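PDB 4NOB: polymeric immunoglobulin receptor from Mus musculus, which binds polymeric immunoglobulins and probably carries them across epithelia, its first V-type Ig domain forming part of the extracellular ligand-binding region. Local coordinates for residues T25-D30 and N76-I81; T37-C42 and A68-F73; F9-V14 and F107-E112. All coordinates share one frame; numbering follows the deposited sequence.

Interaction 1: residues T25-D30 and N76-I81. With NAG (2-acetamido-2-deoxy-beta-D-glucopyranose), chain B; EDO (1,2-ethanediol), chain D.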
loop_
_atom_site.group_PDB
_atom_site.type_symbol
_atom_site.label_atom_id
_atom_site.label_comp_id
_atom_site.label_asym_id
_atom_site.label_seq_id
_atom_site.Cartn_x
_atom_site.Cartn_y
_atom_site.Cartn_z
ATOM N N THR A 25 3.914 2.050 -5.947
ATOM C CA THR A 25 3.106 1.954 -7.150
ATOM C C THR A 25 2.713 0.519 -7.381
ATOM O O THR A 25 3.526 -0.406 -7.358
ATOM C CB THR A 25 3.840 2.407 -8.431
ATOM O OG1 THR A 25 4.079 3.827 -8.279
ATOM C CG2 THR A 25 3.052 2.142 -9.661
ATOM N N CYS A 26 1.417 0.310 -7.473
ATOM C CA CYS A 26 0.813 -1.001 -7.870
ATOM C C CYS A 26 0.184 -0.834 -9.241
ATOM O O CYS A 26 -0.540 0.117 -9.518
ATOM C CB CYS A 26 -0.122 -1.524 -6.848
ATOM S SG CYS A 26 0.881 -2.070 -5.352
ATOM N N TYR A 27 0.408 -1.852 -10.104
ATOM C CA TYR A 27 -0.038 -1.947 -11.469
ATOM C C TYR A 27 -1.163 -2.967 -11.558
ATOM O O TYR A 27 -1.112 -4.014 -10.931
ATOM C CB TYR A 27 1.094 -2.474 -12.331
ATOM C CG TYR A 27 2.278 -1.567 -12.444
ATOM C CD1 TYR A 27 3.283 -1.608 -11.484
ATOM C CD2 TYR A 27 2.472 -0.771 -13.527
ATOM C CE1 TYR A 27 4.453 -0.762 -11.619
ATOM C CE2 TYR A 27 3.591 0.024 -13.636
ATOM C CZ TYR A 27 4.561 -0.006 -12.682
ATOM O OH TYR A 27 5.754 0.774 -12.931
ATOM N N TYR A 28 -2.184 -2.612 -12.342
ATOM C CA TYR A 28 -3.328 -3.514 -12.501
ATOM C C TYR A 28 -3.632 -3.732 -13.984
ATOM O O TYR A 28 -3.082 -3.046 -14.872
ATOM C CB TYR A 28 -4.514 -3.011 -11.696
ATOM C CG TYR A 28 -4.922 -1.582 -11.936
ATOM C CD1 TYR A 28 -5.659 -1.214 -13.054
ATOM C CD2 TYR A 28 -4.629 -0.595 -10.997
ATOM C CE1 TYR A 28 -6.066 0.094 -13.234
ATOM C CE2 TYR A 28 -5.065 0.699 -11.179
ATOM C CZ TYR A 28 -5.786 1.014 -12.271
ATOM O OH TYR A 28 -6.214 2.303 -12.438
ATOM N N PRO A 29 -4.493 -4.703 -14.311
ATOM C CA PRO A 29 -4.726 -4.967 -15.732
ATOM C C PRO A 29 -5.500 -3.792 -16.403
ATOM O O PRO A 29 -6.306 -3.102 -15.778
ATOM C CB PRO A 29 -5.529 -6.217 -15.711
ATOM C CG PRO A 29 -5.223 -6.850 -14.393
ATOM C CD PRO A 29 -5.162 -5.725 -13.457
ATOM N N ASP A 30 -5.271 -3.645 -17.698
ATOM C CA ASP A 30 -5.873 -2.607 -18.511
ATOM C C ASP A 30 -7.297 -2.970 -18.884
ATOM O O ASP A 30 -7.551 -3.495 -19.997
ATOM C CB ASP A 30 -4.967 -2.513 -19.752
ATOM C CG ASP A 30 -5.414 -1.520 -20.825
ATOM O OD1 ASP A 30 -6.398 -0.778 -20.680
ATOM O OD2 ASP A 30 -4.698 -1.633 -21.896
ATOM N N ASN A 76 -2.792 5.436 -16.600
ATOM C CA ASN A 76 -1.760 4.475 -16.858
ATOM C C ASN A 76 -1.933 3.149 -16.134
ATOM O O ASN A 76 -1.012 2.361 -16.012
ATOM C CB ASN A 76 -0.359 5.024 -16.659
ATOM C CG ASN A 76 -0.159 5.592 -15.292
ATOM O OD1 ASN A 76 -0.764 5.190 -14.348
ATOM N ND2 ASN A 76 0.821 6.519 -15.190
ATOM N N ASN A 77 -3.169 2.923 -15.671
ATOM C CA ASN A 77 -3.527 1.663 -15.026
ATOM C C ASN A 77 -2.674 1.350 -13.793
ATOM O O ASN A 77 -2.211 0.219 -13.608
ATOM C CB ASN A 77 -3.546 0.510 -16.028
ATOM C CG ASN A 77 -4.434 0.828 -17.175
ATOM O OD1 ASN A 77 -5.610 1.164 -16.960
ATOM N ND2 ASN A 77 -3.962 0.643 -18.385
ATOM N N THR A 78 -2.432 2.354 -12.962
ATOM C CA THR A 78 -1.750 2.182 -11.720
ATOM C C THR A 78 -2.467 2.916 -10.603
ATOM O O THR A 78 -3.293 3.779 -10.852
ATOM C CB THR A 78 -0.298 2.742 -11.739
ATOM O OG1 THR A 78 -0.265 4.165 -11.846
ATOM C CG2 THR A 78 0.473 2.125 -12.886
ATOM N N PHE A 79 -2.093 2.585 -9.384
ATOM C CA PHE A 79 -2.374 3.475 -8.235
ATOM C C PHE A 79 -1.172 3.529 -7.320
ATOM O O PHE A 79 -0.289 2.666 -7.396
ATOM C CB PHE A 79 -3.647 3.037 -7.427
ATOM C CG PHE A 79 -3.620 1.686 -6.743
ATOM C CD1 PHE A 79 -3.825 0.530 -7.482
ATOM C CD2 PHE A 79 -3.485 1.589 -5.327
ATOM C CE1 PHE A 79 -3.804 -0.714 -6.844
ATOM C CE2 PHE A 79 -3.522 0.348 -4.748
ATOM C CZ PHE A 79 -3.717 -0.747 -5.477
ATOM N N VAL A 80 -1.094 4.600 -6.548
ATOM C CA VAL A 80 0.063 4.876 -5.691
ATOM C C VAL A 80 -0.401 5.018 -4.238
ATOM O O VAL A 80 -1.433 5.667 -3.998
ATOM C CB VAL A 80 0.836 6.069 -6.167
ATOM C CG1 VAL A 80 2.041 6.326 -5.334
ATOM C CG2 VAL A 80 1.222 5.921 -7.598
ATOM N N ILE A 81 0.356 4.394 -3.341
ATOM C CA ILE A 81 0.154 4.582 -1.930
ATOM C C ILE A 81 1.335 5.328 -1.384
ATOM O O ILE A 81 2.472 4.875 -1.450
ATOM C CB ILE A 81 0.028 3.202 -1.228
ATOM C CG1 ILE A 81 -1.058 2.337 -1.841
ATOM C CG2 ILE A 81 -0.246 3.403 0.236
ATOM C CD1 ILE A 81 -0.565 1.124 -2.541
HETATM C C1 NAG B . 1.156 7.258 -14.013
HETATM C C2 NAG B . 2.658 7.325 -13.791
HETATM C C3 NAG B . 3.026 8.372 -12.730
HETATM C C4 NAG B . 2.405 9.686 -13.114
HETATM C C5 NAG B . 0.908 9.429 -13.255
HETATM C C6 NAG B . 0.163 10.735 -13.635
HETATM C C7 NAG B . 3.926 5.218 -14.046
HETATM C C8 NAG B . 4.316 3.876 -13.430
HETATM N N2 NAG B . 3.073 5.988 -13.350
HETATM O O3 NAG B . 4.460 8.528 -12.744
HETATM O O4 NAG B . 2.610 10.719 -12.097
HETATM O O5 NAG B . 0.692 8.549 -14.340
HETATM O O6 NAG B . 0.751 11.291 -14.841
HETATM O O7 NAG B . 4.313 5.518 -15.189
HETATM C C1 EDO D . 2.820 2.750 -16.455
HETATM O O1 EDO D . 2.934 3.677 -17.550
HETATM C C2 EDO D . 2.293 1.374 -16.873
HETATM O O2 EDO D . 1.071 1.503 -17.538
#
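The B-E ladder of the immunoglobulin sandwich pairs C26 with F79, an antiparallel hydrogen-bonded pair. C26 N donates to F79 O over 2.9 Å, and F79 N returns a bond of the same length to C26 O. On the core side, C26 CB lies over one face of the F79 ring, 4.1 Å from its centroid, a CH-pi contact, while SG approaches obliquely. F79 holds CG between its own N and carbonyl carbon (chi1 63°), which brings the ring back over C26. The ring edge takes Y28, with F79 CD1 3.8 Å from Y28 CD2. Beyond the ladder, Y28 N bonds to N77 O at 3.1 Å, and that same oxygen sits 3.5 Å above the plane of the Y28 ring, over its centre. N77, with a positive phi of 59°, and T78 form a G1 bulge opposite F73. On the other side of the sheet T78 and Y27 lie alongside, T78 CG2 3.6 Å from Y27 CD2. T78 OG1 donates to N76 OD1 (2.7 Å), steadying the amide whose ND2 carries the glycan; the acetamide methyl of the sugar touches Y27 OH. Strand 68-73 flanks strand 78-83 on its other side, Y28 OH is hydrogen-bonded to N72 OD1, and the disulfide from C26 to C96 pins this sheet to strand 92-98 of the facing one.

Interaction 2: residues T37-C42 and A68-F73; sequences TRKYWC and ANLINF. With NAG (2-acetamido-2-deoxy-beta-D-glucopyranose), chain B.
L70 sets its two methyls on different parts of strand 39-44: CD2 rests on K39 CB at 4.0 Å, CD1 on the backbone, 4.1 Å from Y40 CA. Its CG, anti to the backbone N (chi1 -173°), points the fork at K39 and Y40. Farther along, K39 and N72 cross at about a right angle, K39 CE lying 3.4 Å from N72 OD1, already taken by Y28. K39 NZ and N72 ND2, 3.5 Å apart and both donors, do not bond; instead each donates to R35 O. These are the C and D strands of the V-set sandwich, in facing sheets, the axes of 39-42 and 68-73 approaching to 8.5 Å. The K39 chain, bent at chi2 and chi4, curls so that NZ also donates to T37 O, 2.7 Å away and in the carbonyl plane. Carbonyls of R35 and T37, at and just past the C-terminal end of helix 32-36, thus gather round the ammonium and would probably offset part of its charge. The W41 side chain sets out toward strand 68-73, but its indole leads away, nearly parallel to Y94, with NE1 bonded to Y64 OH. On the outer side of strand 68-73, the F73 ring is sandwiched between I71 CG2 and sugar C5.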
loop_
_atom_site.group_PDB
_atom_site.type_symbol
_atom_site.label_atom_id
_atom_site.label_comp_id
_atom_site.label_asym_id
_atom_site.label_seq_id
_atom_site.Cartn_x
_atom_site.Cartn_y
_atom_site.Cartn_z
ATOM N N THR A 37 -12.678 0.205 -10.095
ATOM C CA THR A 37 -12.990 -0.586 -8.912
ATOM C C THR A 37 -12.309 -0.012 -7.701
ATOM O O THR A 37 -11.354 0.797 -7.810
ATOM C CB THR A 37 -12.700 -2.035 -9.109
ATOM O OG1 THR A 37 -13.461 -2.789 -8.121
ATOM C CG2 THR A 37 -11.264 -2.396 -9.071
ATOM N N ARG A 38 -12.722 -0.461 -6.519
ATOM C CA ARG A 38 -12.059 -0.086 -5.252
ATOM C C ARG A 38 -10.585 -0.524 -5.269
ATOM O O ARG A 38 -10.244 -1.642 -5.674
ATOM C CB ARG A 38 -12.783 -0.738 -4.083
ATOM C CG ARG A 38 -12.135 -0.570 -2.744
ATOM C CD ARG A 38 -12.983 -1.213 -1.687
ATOM N NE ARG A 38 -12.371 -1.183 -0.322
ATOM C CZ ARG A 38 -11.631 -2.153 0.203
ATOM N NH1 ARG A 38 -11.423 -3.335 -0.357
ATOM N NH2 ARG A 38 -11.193 -1.945 1.445
ATOM N N LYS A 39 -9.705 0.378 -4.857
ATOM C CA LYS A 39 -8.328 0.082 -4.587
ATOM C C LYS A 39 -8.096 0.134 -3.113
ATOM O O LYS A 39 -8.655 0.965 -2.383
ATOM C CB LYS A 39 -7.426 1.144 -5.215
ATOM C CG LYS A 39 -7.742 1.600 -6.609
ATOM C CD LYS A 39 -7.721 0.568 -7.670
ATOM C CE LYS A 39 -7.973 0.988 -9.097
ATOM N NZ LYS A 39 -9.249 1.714 -9.234
ATOM N N TYR A 40 -7.154 -0.695 -2.630
ATOM C CA TYR A 40 -6.851 -0.712 -1.178
ATOM C C TYR A 40 -5.396 -1.007 -0.894
ATOM O O TYR A 40 -4.690 -1.612 -1.693
ATOM C CB TYR A 40 -7.765 -1.710 -0.426
ATOM C CG TYR A 40 -7.590 -3.129 -0.823
ATOM C CD1 TYR A 40 -6.553 -3.922 -0.313
ATOM C CD2 TYR A 40 -8.389 -3.738 -1.781
ATOM C CE1 TYR A 40 -6.378 -5.218 -0.733
ATOM C CE2 TYR A 40 -8.174 -5.023 -2.186
ATOM C CZ TYR A 40 -7.146 -5.772 -1.667
ATOM O OH TYR A 40 -6.950 -7.120 -2.000
ATOM N N TRP A 41 -5.008 -0.652 0.325
ATOM C CA TRP A 41 -3.748 -0.981 0.943
ATOM C C TRP A 41 -4.153 -1.523 2.318
ATOM O O TRP A 41 -4.797 -0.845 3.091
ATOM C CB TRP A 41 -2.863 0.225 1.059
ATOM C CG TRP A 41 -1.597 0.108 1.829
ATOM C CD1 TRP A 41 -1.355 0.681 3.048
ATOM C CD2 TRP A 41 -0.382 -0.570 1.453
ATOM N NE1 TRP A 41 -0.082 0.401 3.485
ATOM C CE2 TRP A 41 0.557 -0.324 2.480
ATOM C CE3 TRP A 41 0.005 -1.327 0.345
ATOM C CZ2 TRP A 41 1.868 -0.788 2.434
ATOM C CZ3 TRP A 41 1.298 -1.779 0.307
ATOM C CH2 TRP A 41 2.207 -1.497 1.342
ATOM N N CYS A 42 -3.651 -2.701 2.646
ATOM C CA CYS A 42 -4.008 -3.383 3.914
ATOM C C CYS A 42 -2.755 -4.041 4.522
ATOM O O CYS A 42 -1.799 -4.360 3.835
ATOM C CB CYS A 42 -5.120 -4.399 3.682
ATOM S SG CYS A 42 -4.731 -5.778 2.591
ATOM N N ALA A 68 -0.883 9.773 4.960
ATOM C CA ALA A 68 -0.998 8.824 3.845
ATOM C C ALA A 68 -1.955 9.294 2.797
ATOM O O ALA A 68 -2.891 10.075 3.025
ATOM C CB ALA A 68 -1.364 7.416 4.294
ATOM N N ASN A 69 -1.802 8.791 1.567
ATOM C CA ASN A 69 -2.710 9.105 0.429
ATOM C C ASN A 69 -2.672 7.818 -0.428
ATOM O O ASN A 69 -1.744 7.012 -0.419
ATOM C CB ASN A 69 -2.161 10.320 -0.374
ATOM C CG ASN A 69 -3.137 10.936 -1.364
ATOM O OD1 ASN A 69 -4.242 10.533 -1.487
ATOM N ND2 ASN A 69 -2.672 11.963 -2.101
ATOM N N LEU A 70 -3.757 7.608 -1.138
ATOM C CA LEU A 70 -3.864 6.566 -2.162
ATOM C C LEU A 70 -4.392 7.298 -3.384
ATOM O O LEU A 70 -5.492 7.866 -3.341
ATOM C CB LEU A 70 -4.691 5.388 -1.733
ATOM C CG LEU A 70 -4.724 4.190 -2.677
ATOM C CD1 LEU A 70 -5.253 2.996 -1.957
ATOM C CD2 LEU A 70 -5.617 4.414 -3.912
ATOM N N ILE A 71 -3.655 7.327 -4.491
ATOM C CA ILE A 71 -4.060 8.039 -5.679
ATOM C C ILE A 71 -4.185 7.058 -6.842
ATOM O O ILE A 71 -3.190 6.355 -7.158
ATOM C CB ILE A 71 -3.021 9.079 -6.121
ATOM C CG1 ILE A 71 -2.600 9.990 -4.965
ATOM C CG2 ILE A 71 -3.572 9.888 -7.294
ATOM C CD1 ILE A 71 -1.415 10.917 -5.227
ATOM N N ASN A 72 -5.354 6.961 -7.402
ATOM C CA ASN A 72 -5.606 6.178 -8.591
ATOM C C ASN A 72 -5.202 6.967 -9.782
ATOM O O ASN A 72 -5.577 8.114 -9.965
ATOM C CB ASN A 72 -7.025 5.656 -8.712
ATOM C CG ASN A 72 -7.213 4.658 -9.872
ATOM O OD1 ASN A 72 -6.372 3.827 -10.091
ATOM N ND2 ASN A 72 -8.338 4.777 -10.571
ATOM N N PHE A 73 -4.481 6.315 -10.708
ATOM C CA PHE A 73 -4.086 6.883 -11.997
ATOM C C PHE A 73 -4.659 6.014 -13.129
ATOM O O PHE A 73 -3.909 5.192 -13.719
ATOM C CB PHE A 73 -2.558 7.015 -12.101
ATOM C CG PHE A 73 -1.942 8.009 -11.196
ATOM C CD1 PHE A 73 -2.154 9.357 -11.408
ATOM C CD2 PHE A 73 -1.086 7.593 -10.184
ATOM C CE1 PHE A 73 -1.568 10.309 -10.604
ATOM C CE2 PHE A 73 -0.508 8.582 -9.394
ATOM C CZ PHE A 73 -0.796 9.915 -9.592
HETATM C C1 NAG B . 1.156 7.258 -14.013
HETATM C C2 NAG B . 2.658 7.325 -13.791
HETATM C C3 NAG B . 3.026 8.372 -12.730
HETATM C C4 NAG B . 2.405 9.686 -13.114
HETATM C C5 NAG B . 0.908 9.429 -13.255
HETATM C C6 NAG B . 0.163 10.735 -13.635
HETATM C C7 NAG B . 3.926 5.218 -14.046
HETATM C C8 NAG B . 4.316 3.876 -13.430
HETATM N N2 NAG B . 3.073 5.988 -13.350
HETATM O O3 NAG B . 4.460 8.528 -12.744
HETATM O O4 NAG B . 2.610 10.719 -12.097
HETATM O O5 NAG B . 0.692 8.549 -14.340
HETATM O O6 NAG B . 0.751 11.291 -14.841
HETATM O O7 NAG B . 4.313 5.518 -15.189
#

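Interaction 3: residues F9-V14 and F107-E112; sequences FGPQEV and FDVSLE. With MG (magnesium ion), chain C.
The F107 ring carries the F9-G10 peptide on one face and meets P11 C and Q12 N at its edge. G10 N stands 3.4 Å above the plane, over the ring centre, and G10 CA makes a CH-pi contact 4.0 Å from the centroid; with no side chain at G10, backbone and ring lie close. The F9 ring runs beside F107, pointing the same way, their centroids 5.4 Å apart and planes at 71°, an oblique pair. F107 extends CG anti to its backbone N (chi1 179°), which carries the ring under this peptide. From Q12 onward the chains form a parallel ladder. S110 N donates to Q12 O (2.9 Å) with the donor tilted well from the carbonyl plane, V14 N to S110 O (2.8 Å), and E112 N to V14 O (2.9 Å). A water also donates to Q12 O and, weakly, to D108 O. V14 splits its methyls, CG1 meeting L111 CD1 at 3.7 Å and CG2 meeting V109 CG1, while E13 and S110 share the other side of the sheet. E112 OE2 binds magnesium at 2.1 Å and is also hydrogen-bonded to S114 OG; four waters complete the modelled ligands, one of them donating to E112 OE1. This is the A strand of a V-set domain changing sheets: F9 is still backbone-bonded to Y27 of strand 22-27, the chain passes across at G10-P11, and strand 13-17 joins strand 105-114, whose other side pairs with strand 92-98.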
loop_
_atom_site.group_PDB
_atom_site.type_symbol
_atom_site.label_atom_id
_atom_site.label_comp_id
_atom_site.label_asym_id
_atom_site.label_seq_id
_atom_site.Cartn_x
_atom_site.Cartn_y
_atom_site.Cartn_z
ATOM N N PHE A 9 1.003 -6.128 -9.844
ATOM C CA PHE A 9 2.437 -6.083 -9.575
ATOM C C PHE A 9 2.771 -4.850 -8.734
ATOM O O PHE A 9 2.089 -3.799 -8.864
ATOM C CB PHE A 9 3.308 -6.134 -10.857
ATOM C CG PHE A 9 4.784 -6.246 -10.637
ATOM C CD1 PHE A 9 5.346 -7.299 -9.964
ATOM C CD2 PHE A 9 5.662 -5.244 -10.996
ATOM C CE1 PHE A 9 6.712 -7.403 -9.747
ATOM C CE2 PHE A 9 6.979 -5.334 -10.798
ATOM C CZ PHE A 9 7.564 -6.375 -10.174
ATOM N N GLY A 10 3.818 -4.890 -7.985
ATOM C CA GLY A 10 4.267 -3.772 -7.148
ATOM C C GLY A 10 5.664 -4.105 -6.658
ATOM O O GLY A 10 6.307 -4.987 -7.202
ATOM N N PRO A 11 6.154 -3.381 -5.670
ATOM C CA PRO A 11 7.494 -3.637 -5.142
ATOM C C PRO A 11 7.401 -4.749 -4.082
ATOM O O PRO A 11 6.769 -4.609 -3.043
ATOM C CB PRO A 11 7.826 -2.315 -4.498
ATOM C CG PRO A 11 6.509 -1.718 -4.083
ATOM C CD PRO A 11 5.475 -2.293 -4.960
ATOM N N GLN A 12 8.082 -5.857 -4.290
ATOM C CA GLN A 12 8.021 -7.002 -3.404
ATOM C C GLN A 12 8.540 -6.623 -2.014
ATOM O O GLN A 12 8.011 -7.074 -1.012
ATOM C CB GLN A 12 8.873 -8.138 -4.015
ATOM C CG GLN A 12 8.909 -9.399 -3.173
ATOM C CD GLN A 12 9.838 -10.480 -3.757
ATOM O OE1 GLN A 12 10.346 -10.328 -4.893
ATOM N NE2 GLN A 12 10.155 -11.445 -2.963
ATOM N N GLU A 13 9.633 -5.851 -1.961
ATOM C CA GLU A 13 10.173 -5.384 -0.733
ATOM C C GLU A 13 10.474 -3.951 -0.836
ATOM O O GLU A 13 10.945 -3.437 -1.872
ATOM C CB GLU A 13 11.419 -6.193 -0.398
ATOM C CG GLU A 13 11.788 -5.976 1.061
ATOM C CD GLU A 13 13.001 -5.140 1.228
ATOM O OE1 GLU A 13 13.247 -4.296 0.331
ATOM O OE2 GLU A 13 13.700 -5.341 2.272
ATOM N N VAL A 14 10.035 -3.196 0.181
ATOM C CA VAL A 14 10.304 -1.779 0.284
ATOM C C VAL A 14 11.090 -1.534 1.562
ATOM O O VAL A 14 10.674 -1.986 2.603
ATOM C CB VAL A 14 8.996 -0.950 0.345
ATOM C CG1 VAL A 14 9.317 0.516 0.551
ATOM C CG2 VAL A 14 8.179 -1.173 -0.950
ATOM N N PHE A 107 -1.385 -7.985 -4.445
ATOM C CA PHE A 107 0.031 -8.161 -4.517
ATOM C C PHE A 107 0.640 -7.926 -3.156
ATOM O O PHE A 107 0.276 -6.935 -2.502
ATOM C CB PHE A 107 0.643 -7.266 -5.577
ATOM C CG PHE A 107 2.120 -7.395 -5.688
ATOM C CD1 PHE A 107 2.722 -8.323 -6.568
ATOM C CD2 PHE A 107 2.972 -6.565 -4.964
ATOM C CE1 PHE A 107 4.075 -8.400 -6.644
ATOM C CE2 PHE A 107 4.308 -6.714 -5.028
ATOM C CZ PHE A 107 4.885 -7.601 -5.904
ATOM N N ASP A 108 1.535 -8.813 -2.712
ATOM C CA ASP A 108 2.151 -8.759 -1.350
ATOM C C ASP A 108 3.393 -7.856 -1.408
ATOM O O ASP A 108 4.303 -8.072 -2.208
ATOM C CB ASP A 108 2.565 -10.138 -0.911
ATOM C CG ASP A 108 1.394 -11.052 -0.687
ATOM O OD1 ASP A 108 0.200 -10.714 -0.713
ATOM O OD2 ASP A 108 1.752 -12.267 -0.573
ATOM N N VAL A 109 3.426 -6.925 -0.463
ATOM C CA VAL A 109 4.521 -5.982 -0.277
ATOM C C VAL A 109 5.079 -6.157 1.134
ATOM O O VAL A 109 4.313 -6.043 2.132
ATOM C CB VAL A 109 4.021 -4.565 -0.498
ATOM C CG1 VAL A 109 5.155 -3.577 -0.244
ATOM C CG2 VAL A 109 3.434 -4.367 -1.867
ATOM N N SER A 110 6.384 -6.381 1.291
ATOM C CA SER A 110 6.997 -6.423 2.580
ATOM C C SER A 110 7.653 -5.054 2.809
ATOM O O SER A 110 8.451 -4.557 2.010
ATOM C CB SER A 110 8.059 -7.471 2.528
ATOM O OG SER A 110 8.919 -7.428 3.663
ATOM N N LEU A 111 7.220 -4.372 3.882
ATOM C CA LEU A 111 7.773 -3.049 4.170
ATOM C C LEU A 111 8.699 -3.212 5.387
ATOM O O LEU A 111 8.253 -3.683 6.443
ATOM C CB LEU A 111 6.630 -2.074 4.474
ATOM C CG LEU A 111 7.005 -0.676 4.907
ATOM C CD1 LEU A 111 7.868 0.032 3.890
ATOM C CD2 LEU A 111 5.734 0.116 5.266
ATOM N N GLU A 112 9.943 -2.784 5.245
ATOM C CA GLU A 112 10.892 -2.804 6.336
ATOM C C GLU A 112 11.288 -1.373 6.633
ATOM O O GLU A 112 11.839 -0.698 5.756
ATOM C CB GLU A 112 12.169 -3.605 6.034
ATOM C CG GLU A 112 13.275 -3.334 7.088
ATOM C CD GLU A 112 13.008 -3.829 8.541
ATOM O OE1 GLU A 112 12.170 -4.750 8.742
ATOM O OE2 GLU A 112 13.702 -3.298 9.489
HETATM MG MG MG C . 13.911 -3.806 11.543
HETATM O O HOH W 1 6.643 -9.500 -0.429
HETATM O O HOH W 2 12.240 -4.887 11.514
HETATM O O HOH W 3 15.788 -2.890 11.251
HETATM O O HOH W 4 13.172 -2.131 12.224
HETATM O O HOH W 5 15.078 -5.474 10.882
#

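From the N terminus, residues 9-14 come first, and their partner 107-112 arrives near the C-terminal end of the chain, so interaction 3 closes a loop holding nearly the whole fold. Inside it, interaction 1 closes a loop from 25-30 to 76-81, and inside that lies interaction 2, from 37-42 to 68-73: the three nest without crossing. Interaction 1 builds one sheet, interaction 3 adds the N-terminal edge strand to the other, and interaction 2 packs one against the other. They also touch. V80 N is hydrogen-bonded to I71 O, joining interactions 1 and 2, the F9-Y27 backbone bond joins 1 and 3, and W41 packs on V109, joining 2 and 3.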